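Local coordinates for BRAMP domain protein (Streptomyces davawensis, PDB 5MLD), which catalyses the replacement of the C-8 methyl group of FMN by an amino group, using glutamate as donor, on the way to the antibiotic roseoflavin, at residues 41-44 and 45-48; 70-73 and 74-78; 99-102 and 103-107. All coordinates share one frame; numbering follows the deposited sequence.

Contact 1 of 3, residues 41-44 and 45-48; sequences VVRV and IDHD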
ATOM      1  N   VAL A  41       4.992  28.678   0.265  1.00 15.25           N
ATOM      2  CA  VAL A  41       4.751  27.607   1.230  1.00 17.38           C
ATOM      3  C   VAL A  41       3.457  27.932   1.957  1.00 17.85           C
ATOM      4  O   VAL A  41       3.289  29.047   2.463  1.00 18.44           O
ATOM      5  CB  VAL A  41       5.911  27.456   2.236  1.00 16.91           C
ATOM      6  CG1 VAL A  41       5.618  26.299   3.216  1.00 16.41           C
ATOM      7  CG2 VAL A  41       7.237  27.243   1.543  1.00 17.11           C
ATOM      8  N   VAL A  42       2.547  26.968   2.014  1.00 18.01           N
ATOM      9  CA  VAL A  42       1.300  27.101   2.761  1.00 16.62           C
ATOM     10  C   VAL A  42       1.254  25.969   3.770  1.00 18.41           C
ATOM     11  O   VAL A  42       1.479  24.810   3.405  1.00 15.46           O
ATOM     12  CB  VAL A  42       0.078  27.053   1.828  1.00 18.11           C
ATOM     13  CG1 VAL A  42      -1.198  26.903   2.623  1.00 18.92           C
ATOM     14  CG2 VAL A  42       0.031  28.325   0.976  1.00 20.59           C
ATOM     15  N   ARG A  43       1.011  26.297   5.041  1.00 15.01           N
ATOM     16  CA  ARG A  43       0.814  25.251   6.050  1.00 16.20           C
ATOM     17  C   ARG A  43      -0.687  25.088   6.197  1.00 16.58           C
ATOM     18  O   ARG A  43      -1.356  25.942   6.781  1.00 17.46           O
ATOM     19  CB  ARG A  43       1.464  25.577   7.392  1.00 16.18           C
ATOM     20  CG  ARG A  43       1.286  24.400   8.334  1.00 15.71           C
ATOM     21  CD  ARG A  43       1.908  24.664   9.724  1.00 15.78           C
ATOM     22  NE  ARG A  43       3.350  24.918   9.662  1.00 14.69           N
ATOM     23  CZ  ARG A  43       4.147  24.913  10.725  1.00 20.78           C
ATOM     24  NH1 ARG A  43       3.641  24.642  11.915  1.00 17.12           N
ATOM     25  NH2 ARG A  43       5.450  25.157  10.608  1.00 17.77           N
ATOM     26  N   VAL A  44      -1.219  24.005   5.621  1.00 16.28           N
ATOM     27  CA  VAL A  44      -2.648  23.940   5.360  1.00 16.53           C
ATOM     28  C   VAL A  44      -3.452  23.894   6.656  1.00 16.46           C
ATOM     29  O   VAL A  44      -4.575  24.406   6.701  1.00 18.69           O
ATOM     30  CB  VAL A  44      -2.970  22.740   4.441  1.00 21.94           C
ATOM     31  CG1 VAL A  44      -2.188  22.845   3.134  1.00 19.34           C
ATOM     32  CG2 VAL A  44      -2.630  21.440   5.122  1.00 19.76           C
ATOM     33  N   ILE A  45      -2.890  23.325   7.728  1.00 17.09           N
ATOM     34  CA  ILE A  45      -3.617  23.230   8.993  1.00 19.52           C
ATOM     35  C   ILE A  45      -3.859  24.605   9.609  1.00 20.60           C
ATOM     36  O   ILE A  45      -4.737  24.750  10.472  1.00 19.74           O
ATOM     37  CB  ILE A  45      -2.876  22.298   9.981  1.00 17.81           C
ATOM     38  CG1 ILE A  45      -3.807  21.817  11.096  1.00 18.44           C
ATOM     39  CG2 ILE A  45      -1.648  22.967  10.602  1.00 15.23           C
ATOM     40  CD1 ILE A  45      -4.808  20.804  10.652  1.00 19.74           C
ATOM     41  N   ASP A  46      -3.107  25.628   9.196  1.00 15.43           N
ATOM     42  CA  ASP A  46      -3.363  26.971   9.709  1.00 18.53           C
ATOM     43  C   ASP A  46      -4.664  27.542   9.193  1.00 20.47           C
ATOM     44  O   ASP A  46      -5.134  28.555   9.720  1.00 22.00           O
ATOM     45  CB  ASP A  46      -2.268  27.953   9.300  1.00 13.99           C
ATOM     46  CG  ASP A  46      -0.929  27.651   9.940  1.00 20.08           C
ATOM     47  OD1 ASP A  46      -0.879  26.892  10.933  1.00 20.35           O
ATOM     48  OD2 ASP A  46       0.078  28.176   9.430  1.00 20.25           O
ATOM     49  N   HIS A  47      -5.226  26.936   8.162  1.00 16.35           N
ATOM     50  CA  HIS A  47      -6.349  27.496   7.435  1.00 19.90           C
ATOM     51  C   HIS A  47      -7.614  26.686   7.664  1.00 19.17           C
ATOM     52  O   HIS A  47      -7.570  25.469   7.861  1.00 22.73           O
ATOM     53  CB  HIS A  47      -6.013  27.553   5.951  1.00 21.13           C
ATOM     54  CG  HIS A  47      -4.864  28.456   5.662  1.00 21.65           C
ATOM     55  ND1 HIS A  47      -5.015  29.818   5.513  1.00 23.72           N
ATOM     56  CD2 HIS A  47      -3.536  28.207   5.570  1.00 22.78           C
ATOM     57  CE1 HIS A  47      -3.829  30.368   5.314  1.00 27.05           C
ATOM     58  NE2 HIS A  47      -2.918  29.411   5.335  1.00 26.27           N
ATOM     59  N   ASP A  48      -8.745  27.387   7.617  1.00 20.42           N
ATOM     60  CA  ASP A  48     -10.042  26.794   7.904  1.00 19.91           C
ATOM     61  C   ASP A  48     -10.560  26.127   6.636  1.00 21.25           C
ATOM     62  O   ASP A  48     -11.113  26.784   5.757  1.00 24.46           O
ATOM     63  CB  ASP A  48     -10.991  27.872   8.414  1.00 22.08           C
ATOM     64  CG  ASP A  48     -12.360  27.341   8.743  1.00 25.12           C
ATOM     65  OD1 ASP A  48     -12.488  26.140   9.063  1.00 24.53           O
ATOM     66  OD2 ASP A  48     -13.318  28.136   8.672  1.00 30.88           O
TER
HETATM   67  O   HOH W   1       0.112  29.132   5.442  1.00 27.49           O

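Contact 2 of 3, residues 70-73 and 74-78; sequences DEWP and WLLEK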
ATOM      1  N   ASP A  70     -15.514  28.894   3.741  1.00 23.60           N
ATOM      2  CA  ASP A  70     -14.243  28.574   4.383  1.00 24.34           C
ATOM      3  C   ASP A  70     -13.122  29.128   3.504  1.00 28.71           C
ATOM      4  O   ASP A  70     -13.337  29.980   2.630  1.00 24.77           O
ATOM      5  CB  ASP A  70     -14.156  27.059   4.651  1.00 25.78           C
ATOM      6  CG  ASP A  70     -14.006  26.233   3.373  1.00 23.16           C
ATOM      7  OD1 ASP A  70     -14.099  26.793   2.271  1.00 21.38           O
ATOM      8  OD2 ASP A  70     -13.797  25.009   3.476  1.00 24.58           O
ATOM      9  N   GLU A  71     -11.898  28.642   3.717  1.00 23.55           N
ATOM     10  CA  GLU A  71     -10.742  29.103   2.959  1.00 21.98           C
ATOM     11  C   GLU A  71     -10.365  28.169   1.814  1.00 19.63           C
ATOM     12  O   GLU A  71      -9.285  28.328   1.232  1.00 22.82           O
ATOM     13  CB  GLU A  71      -9.534  29.280   3.874  1.00 22.45           C
ATOM     14  CG  GLU A  71      -9.696  30.340   4.943  1.00 25.05           C
ATOM     15  CD  GLU A  71      -8.420  30.519   5.727  1.00 27.30           C
ATOM     16  OE1 GLU A  71      -7.400  30.909   5.128  1.00 31.80           O
ATOM     17  OE2 GLU A  71      -8.422  30.227   6.929  1.00 22.70           O
ATOM     18  N   TRP A  72     -11.200  27.187   1.500  1.00 19.68           N
ATOM     19  CA  TRP A  72     -10.862  26.291   0.397  1.00 25.41           C
ATOM     20  C   TRP A  72     -10.801  26.992  -0.961  1.00 24.26           C
ATOM     21  O   TRP A  72      -9.857  26.712  -1.721  1.00 22.11           O
ATOM     22  CB  TRP A  72     -11.836  25.108   0.366  1.00 22.15           C
ATOM     23  CG  TRP A  72     -11.603  24.203  -0.816  1.00 23.54           C
ATOM     24  CD1 TRP A  72     -12.493  23.923  -1.812  1.00 25.43           C
ATOM     25  CD2 TRP A  72     -10.404  23.484  -1.137  1.00 20.92           C
ATOM     26  NE1 TRP A  72     -11.936  23.053  -2.716  1.00 23.79           N
ATOM     27  CE2 TRP A  72     -10.651  22.775  -2.332  1.00 24.14           C
ATOM     28  CE3 TRP A  72      -9.146  23.367  -0.534  1.00 24.46           C
ATOM     29  CZ2 TRP A  72      -9.692  21.964  -2.932  1.00 23.36           C
ATOM     30  CZ3 TRP A  72      -8.192  22.558  -1.136  1.00 22.67           C
ATOM     31  CH2 TRP A  72      -8.477  21.866  -2.320  1.00 23.27           C
ATOM     32  N   PRO A  73     -11.739  27.872  -1.343  1.00 23.39           N
ATOM     33  CA  PRO A  73     -11.590  28.546  -2.650  1.00 23.56           C
ATOM     34  C   PRO A  73     -10.251  29.247  -2.809  1.00 24.89           C
ATOM     35  O   PRO A  73      -9.616  29.147  -3.869  1.00 23.54           O
ATOM     36  CB  PRO A  73     -12.765  29.536  -2.668  1.00 22.76           C
ATOM     37  CG  PRO A  73     -13.810  28.860  -1.834  1.00 27.37           C
ATOM     38  CD  PRO A  73     -13.037  28.190  -0.711  1.00 25.88           C
ATOM     39  N   TRP A  74      -9.803  29.947  -1.763  1.00 24.47           N
ATOM     40  CA  TRP A  74      -8.485  30.577  -1.774  1.00 25.67           C
ATOM     41  C   TRP A  74      -7.378  29.558  -2.050  1.00 24.82           C
ATOM     42  O   TRP A  74      -6.518  29.777  -2.912  1.00 23.92           O
ATOM     43  CB  TRP A  74      -8.256  31.288  -0.438  1.00 24.54           C
ATOM     44  CG  TRP A  74      -6.851  31.721  -0.176  1.00 25.79           C
ATOM     45  CD1 TRP A  74      -6.258  32.871  -0.606  1.00 28.32           C
ATOM     46  CD2 TRP A  74      -5.862  31.028   0.614  1.00 24.23           C
ATOM     47  NE1 TRP A  74      -4.960  32.933  -0.148  1.00 29.08           N
ATOM     48  CE2 TRP A  74      -4.694  31.814   0.599  1.00 26.86           C
ATOM     49  CE3 TRP A  74      -5.854  29.824   1.321  1.00 22.20           C
ATOM     50  CZ2 TRP A  74      -3.525  31.434   1.269  1.00 30.18           C
ATOM     51  CZ3 TRP A  74      -4.691  29.448   1.984  1.00 25.29           C
ATOM     52  CH2 TRP A  74      -3.546  30.249   1.952  1.00 27.29           C
ATOM     53  N   LEU A  75      -7.387  28.430  -1.331  1.00 22.32           N
ATOM     54  CA  LEU A  75      -6.331  27.435  -1.528  1.00 20.20           C
ATOM     55  C   LEU A  75      -6.455  26.744  -2.883  1.00 20.89           C
ATOM     56  O   LEU A  75      -5.440  26.492  -3.543  1.00 22.79           O
ATOM     57  CB  LEU A  75      -6.349  26.398  -0.399  1.00 20.16           C
ATOM     58  CG  LEU A  75      -5.275  25.300  -0.432  1.00 23.94           C
ATOM     59  CD1 LEU A  75      -3.876  25.862  -0.607  1.00 22.89           C
ATOM     60  CD2 LEU A  75      -5.346  24.415   0.830  1.00 23.04           C
ATOM     61  N   LEU A  76      -7.682  26.404  -3.296  1.00 21.25           N
ATOM     62  CA  LEU A  76      -7.884  25.775  -4.602  1.00 23.96           C
ATOM     63  C   LEU A  76      -7.357  26.659  -5.720  1.00 24.94           C
ATOM     64  O   LEU A  76      -6.767  26.169  -6.695  1.00 25.25           O
ATOM     65  CB  LEU A  76      -9.373  25.475  -4.821  1.00 22.40           C
ATOM     66  CG  LEU A  76      -9.754  24.810  -6.152  1.00 22.93           C
ATOM     67  CD1 LEU A  76      -8.927  23.560  -6.388  1.00 25.88           C
ATOM     68  CD2 LEU A  76     -11.248  24.461  -6.185  1.00 26.57           C
ATOM     69  N   GLU A  77      -7.546  27.971  -5.595  1.00 25.09           N
ATOM     70  CA  GLU A  77      -7.070  28.864  -6.645  1.00 28.36           C
ATOM     71  C   GLU A  77      -5.548  28.872  -6.715  1.00 24.57           C
ATOM     72  O   GLU A  77      -4.983  28.929  -7.810  1.00 28.13           O
ATOM     73  CB  GLU A  77      -7.618  30.274  -6.436  1.00 30.81           C
ATOM     74  CG  GLU A  77      -7.348  31.231  -7.589  1.00 36.71           C
ATOM     75  CD  GLU A  77      -7.736  30.670  -8.961  1.00 41.68           C
ATOM     76  OE1 GLU A  77      -6.975  30.906  -9.925  1.00 48.27           O
ATOM     77  OE2 GLU A  77      -8.788  30.000  -9.089  1.00 45.11           O
ATOM     78  N   LYS A  78      -4.861  28.817  -5.566  1.00 20.34           N
ATOM     79  CA  LYS A  78      -3.401  28.704  -5.594  1.00 20.02           C
ATOM     80  C   LYS A  78      -2.957  27.409  -6.270  1.00 21.58           C
ATOM     81  O   LYS A  78      -1.959  27.388  -7.001  1.00 22.48           O
ATOM     82  CB  LYS A  78      -2.828  28.795  -4.177  1.00 25.61           C
ATOM     83  CG  LYS A  78      -2.931  30.192  -3.570  1.00 28.58           C
ATOM     84  CD  LYS A  78      -2.094  30.342  -2.308  1.00 29.77           C
ATOM     85  CE  LYS A  78      -2.084  31.787  -1.851  1.00 33.28           C
ATOM     86  NZ  LYS A  78      -1.385  32.655  -2.834  1.00 35.45           N
TER
HETATM   87  O   HOH W   2     -11.665  31.074   0.377  1.00 26.28           O

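Contact 3 of 3, residues 99-102 and 103-107; sequences AAHV and ILEKL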
ATOM      1  N   ALA A  99      -4.430  15.824   7.303  1.00 14.81           N
ATOM      2  CA  ALA A  99      -4.569  17.134   6.662  1.00 18.09           C
ATOM      3  C   ALA A  99      -4.334  17.059   5.155  1.00 16.22           C
ATOM      4  O   ALA A  99      -5.088  17.655   4.374  1.00 16.99           O
ATOM      5  CB  ALA A  99      -3.604  18.139   7.294  1.00 17.42           C
ATOM      6  N   ALA A 100      -3.278  16.362   4.734  1.00 17.29           N
ATOM      7  CA  ALA A 100      -3.065  16.098   3.312  1.00 14.16           C
ATOM      8  C   ALA A 100      -4.251  15.349   2.723  1.00 19.00           C
ATOM      9  O   ALA A 100      -4.682  15.610   1.590  1.00 17.07           O
ATOM     10  CB  ALA A 100      -1.772  15.294   3.126  1.00 14.44           C
ATOM     11  N   HIS A 101      -4.810  14.433   3.508  1.00 14.32           N
ATOM     12  CA  HIS A 101      -5.914  13.595   3.062  1.00 16.18           C
ATOM     13  C   HIS A 101      -7.158  14.429   2.757  1.00 17.92           C
ATOM     14  O   HIS A 101      -7.827  14.215   1.736  1.00 17.60           O
ATOM     15  CB  HIS A 101      -6.173  12.573   4.170  1.00 13.26           C
ATOM     16  CG  HIS A 101      -6.924  11.356   3.749  1.00 17.93           C
ATOM     17  ND1 HIS A 101      -6.800  10.164   4.427  1.00 18.41           N
ATOM     18  CD2 HIS A 101      -7.817  11.135   2.753  1.00 17.87           C
ATOM     19  CE1 HIS A 101      -7.570   9.255   3.858  1.00 17.07           C
ATOM     20  NE2 HIS A 101      -8.212   9.819   2.851  1.00 16.79           N
ATOM     21  N   VAL A 102      -7.487  15.384   3.636  1.00 13.05           N
ATOM     22  CA  VAL A 102      -8.627  16.272   3.386  1.00 15.84           C
ATOM     23  C   VAL A 102      -8.407  17.071   2.106  1.00 20.22           C
ATOM     24  O   VAL A 102      -9.303  17.170   1.255  1.00 18.98           O
ATOM     25  CB  VAL A 102      -8.861  17.201   4.590  1.00 19.72           C
ATOM     26  CG1 VAL A 102      -9.918  18.247   4.253  1.00 18.97           C
ATOM     27  CG2 VAL A 102      -9.318  16.380   5.790  1.00 19.10           C
ATOM     28  N   ILE A 103      -7.215  17.670   1.964  1.00 18.32           N
ATOM     29  CA  ILE A 103      -6.932  18.494   0.791  1.00 20.41           C
ATOM     30  C   ILE A 103      -7.106  17.671  -0.470  1.00 21.93           C
ATOM     31  O   ILE A 103      -7.728  18.118  -1.443  1.00 19.54           O
ATOM     32  CB  ILE A 103      -5.515  19.101   0.853  1.00 19.10           C
ATOM     33  CG1 ILE A 103      -5.380  20.070   2.028  1.00 22.50           C
ATOM     34  CG2 ILE A 103      -5.190  19.802  -0.489  1.00 22.29           C
ATOM     35  CD1 ILE A 103      -6.536  21.029   2.165  1.00 20.39           C
ATOM     36  N   LEU A 104      -6.563  16.447  -0.469  1.00 16.85           N
ATOM     37  CA  LEU A 104      -6.656  15.600  -1.652  1.00 18.27           C
ATOM     38  C   LEU A 104      -8.097  15.160  -1.912  1.00 20.01           C
ATOM     39  O   LEU A 104      -8.525  15.074  -3.067  1.00 19.88           O
ATOM     40  CB  LEU A 104      -5.727  14.393  -1.505  1.00 23.98           C
ATOM     41  CG  LEU A 104      -4.212  14.643  -1.538  1.00 24.19           C
ATOM     42  CD1 LEU A 104      -3.472  13.368  -1.183  1.00 26.17           C
ATOM     43  CD2 LEU A 104      -3.799  15.119  -2.921  1.00 27.85           C
ATOM     44  N   GLU A 105      -8.861  14.871  -0.856  1.00 17.99           N
ATOM     45  CA  GLU A 105     -10.284  14.576  -1.028  1.00 18.51           C
ATOM     46  C   GLU A 105     -11.012  15.723  -1.727  1.00 23.85           C
ATOM     47  O   GLU A 105     -11.809  15.505  -2.654  1.00 21.55           O
ATOM     48  CB  GLU A 105     -10.937  14.288   0.331  1.00 19.76           C
ATOM     49  CG  GLU A 105     -10.642  12.908   0.905  1.00 20.89           C
ATOM     50  CD  GLU A 105     -11.103  12.767   2.344  1.00 20.12           C
ATOM     51  OE1 GLU A 105     -11.333  13.814   3.023  1.00 17.42           O
ATOM     52  OE2 GLU A 105     -11.262  11.602   2.795  1.00 20.96           O
ATOM     53  N   LYS A 106     -10.781  16.957  -1.272  1.00 21.95           N
ATOM     54  CA  LYS A 106     -11.457  18.096  -1.886  1.00 22.42           C
ATOM     55  C   LYS A 106     -10.948  18.361  -3.294  1.00 25.67           C
ATOM     56  O   LYS A 106     -11.731  18.743  -4.181  1.00 21.41           O
ATOM     57  CB  LYS A 106     -11.291  19.320  -0.997  1.00 23.30           C
ATOM     58  CG  LYS A 106     -11.957  19.103   0.360  1.00 26.59           C
ATOM     59  CD  LYS A 106     -11.819  20.304   1.281  1.00 26.73           C
ATOM     60  CE  LYS A 106     -12.812  21.426   0.968  1.00 25.01           C
ATOM     61  NZ  LYS A 106     -14.186  21.131   1.435  1.00 23.63           N
ATOM     62  N   LEU A 107      -9.658  18.138  -3.524  1.00 21.42           N
ATOM     63  CA  LEU A 107      -9.096  18.355  -4.850  1.00 23.32           C
ATOM     64  C   LEU A 107      -9.683  17.384  -5.870  1.00 29.68           C
ATOM     65  O   LEU A 107      -9.755  17.708  -7.061  1.00 33.35           O
ATOM     66  CB  LEU A 107      -7.569  18.235  -4.787  1.00 22.75           C
ATOM     67  CG  LEU A 107      -6.751  18.862  -5.912  1.00 29.50           C
ATOM     68  CD1 LEU A 107      -7.105  20.322  -6.072  1.00 22.34           C
ATOM     69  CD2 LEU A 107      -5.251  18.709  -5.668  1.00 23.83           C
TER

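Contact 1 of 3, residues 41-44 and 45-48
A short 3-10 turn, 44-46, follows strand 38-43 of the flavodoxin-like fold; the carbonyls of R43, the last strand residue, and of V44 accept from D46 and H47. D46 N donates to R43 O at 3.0 Å. H47 N donates to V44 O, also at 3.0 Å. Both are i+3 to i bonds of the 3-10 turn. The R43 side chain starts anti to its own backbone N (chi1 -176°), and this lays its aliphatic part across D46 and I45. R43 CB lies 3.6 Å from D46 OD2, and R43 CG meets I45 CG2 at 4.0 Å. The chain then bends at chi3. R43 NE stays 4.6 Å from D46 OD2, so the opposite charges are near but not in contact. The polar ends have other partners: R43 NH1 bonds the carbonyls of R13 and S17, and D46 OD2 bonds S15 OG. H47 folds back over the turn. Its CD2 edge comes 3.4 Å from R43 O, and V42 CG1 approaches the same CD2 obliquely. One water, in the plane of the imidazole at its edge, joins H47 NE2 to R43 N, from which it accepts. H47 ND1 is held by E71, so both ring nitrogens have partners. R43 also packs on T11 and S19, two FMN-binding residues, which places the turn beside the flavin site. V42 and V44 pack on strand 4-9, V41 lies against helix 20-34, and H47 meets W74 of helix 72-81.

Contact 2 of 3, residues 70-73 and 74-78
W72 and L76 both carry CG anti to the backbone N, at chi1 176° and 180°, and these torsions lay the leucine against the indole one helical turn on. L76 CB sits over one face of the W72 ring, 4.2 Å from the centroid of the six-membered ring, a CH-pi contact offset toward the rim. The two methyls of L76 spread along the ring. CD1 reaches W72 CZ2 at 3.9 Å and CD2 reaches W72 NE1 at 3.8 Å. L75 comes to the same indole differently: its CD2 lies at the ring edge, 3.9 Å from W72 CZ3. The backbone beneath is the first turn of the helix. L76 N donates to W72 O at 2.7 Å, and L75 N bonds E71 O at the N-cap residue. D70 begins the turn. Its OD1 accepts from W72 N at 3.0 Å, from above the carboxylate plane, which makes an Asx turn. A water bridges D70 O and W74 N. The E71 carboxylate, which also holds H47, accepts from D48 N through OE2. W74 is exposed, with E71 O at the edge of its ring and K78 CD over a face. Helix 72-81 rests on helix 98-107 through W72, L75 and L76, and on strand 4-9 through L75 and K78.

Contact 3 of 3, residues 99-102 and 103-107
Four regular i to i+4 hydrogen bonds run through A99-L107, from I103 N to A99 O, L104 N to A100 O, E105 N to H101 O and K106 N to V102 O, at 2.9 to 3.2 Å. One turn on from H101, the E105 carboxylate crosses obliquely beside the imidazole. H101 CD2 and H101 NE2 both lie 3.5 Å from E105 OE2. Ring and carboxylate planes are turned 59° apart. H101 has CG anti to its backbone N (chi1 -160°), while E105 has CG beside its backbone N and is extended beyond it, so that E105 CG passes 3.2 Å from H101 O. Next along the helix, V102 and K106 lie side by side and point the same way, with V102 CG1 4.1 Å from K106 CD. K106 then bends twice. Its NZ bonds the carbonyl of E50, and its charge makes a cation-pi contact with W72. On another side, I103 packs on W72 and L75 of helix 72-81, and L104 packs on helix 138-152. I103 CG1 also lies 3.4 Å from A99 O.

The polar ends of H101 and E105 turn to a second subunit. H101 ND1 bonds H101 ND1 of that subunit, and H101 NE2 bonds its T92. E105 OE1 bonds S98 and OE2 bonds T92, both of the second subunit. One threonine hydroxyl is thus shared by histidine and glutamate and probably limits their rotation. A bond between two ND1 atoms needs one of them to donate. E105 lies about 4 Å from a bound aminoflavin at the nearest side-chain atoms, so this buried polar group joins the subunit interface to the flavin pocket.

In the fold
The three contacts follow one another along the chain within the flavodoxin-like domain. Contact 3 is buried, contact 1 partly so, and contact 2 lies at the surface. Contacts 1 and 2 meet where D48 O bonds E71 N, so the turn after strand 38-43 is tied to the N-cap of helix 72-81. Contacts 2 and 3 lie on helices 72-81 and 98-107, which pack together through apolar side chains and the K106-W72 cation-pi pair. Contact 1 touches contact 3 lightly, V44 against A99. Their chemistry follows their places: turn bonds near the flavin in contact 1, aromatic and aliphatic packing in contact 2, and polar groups facing another subunit in contact 3.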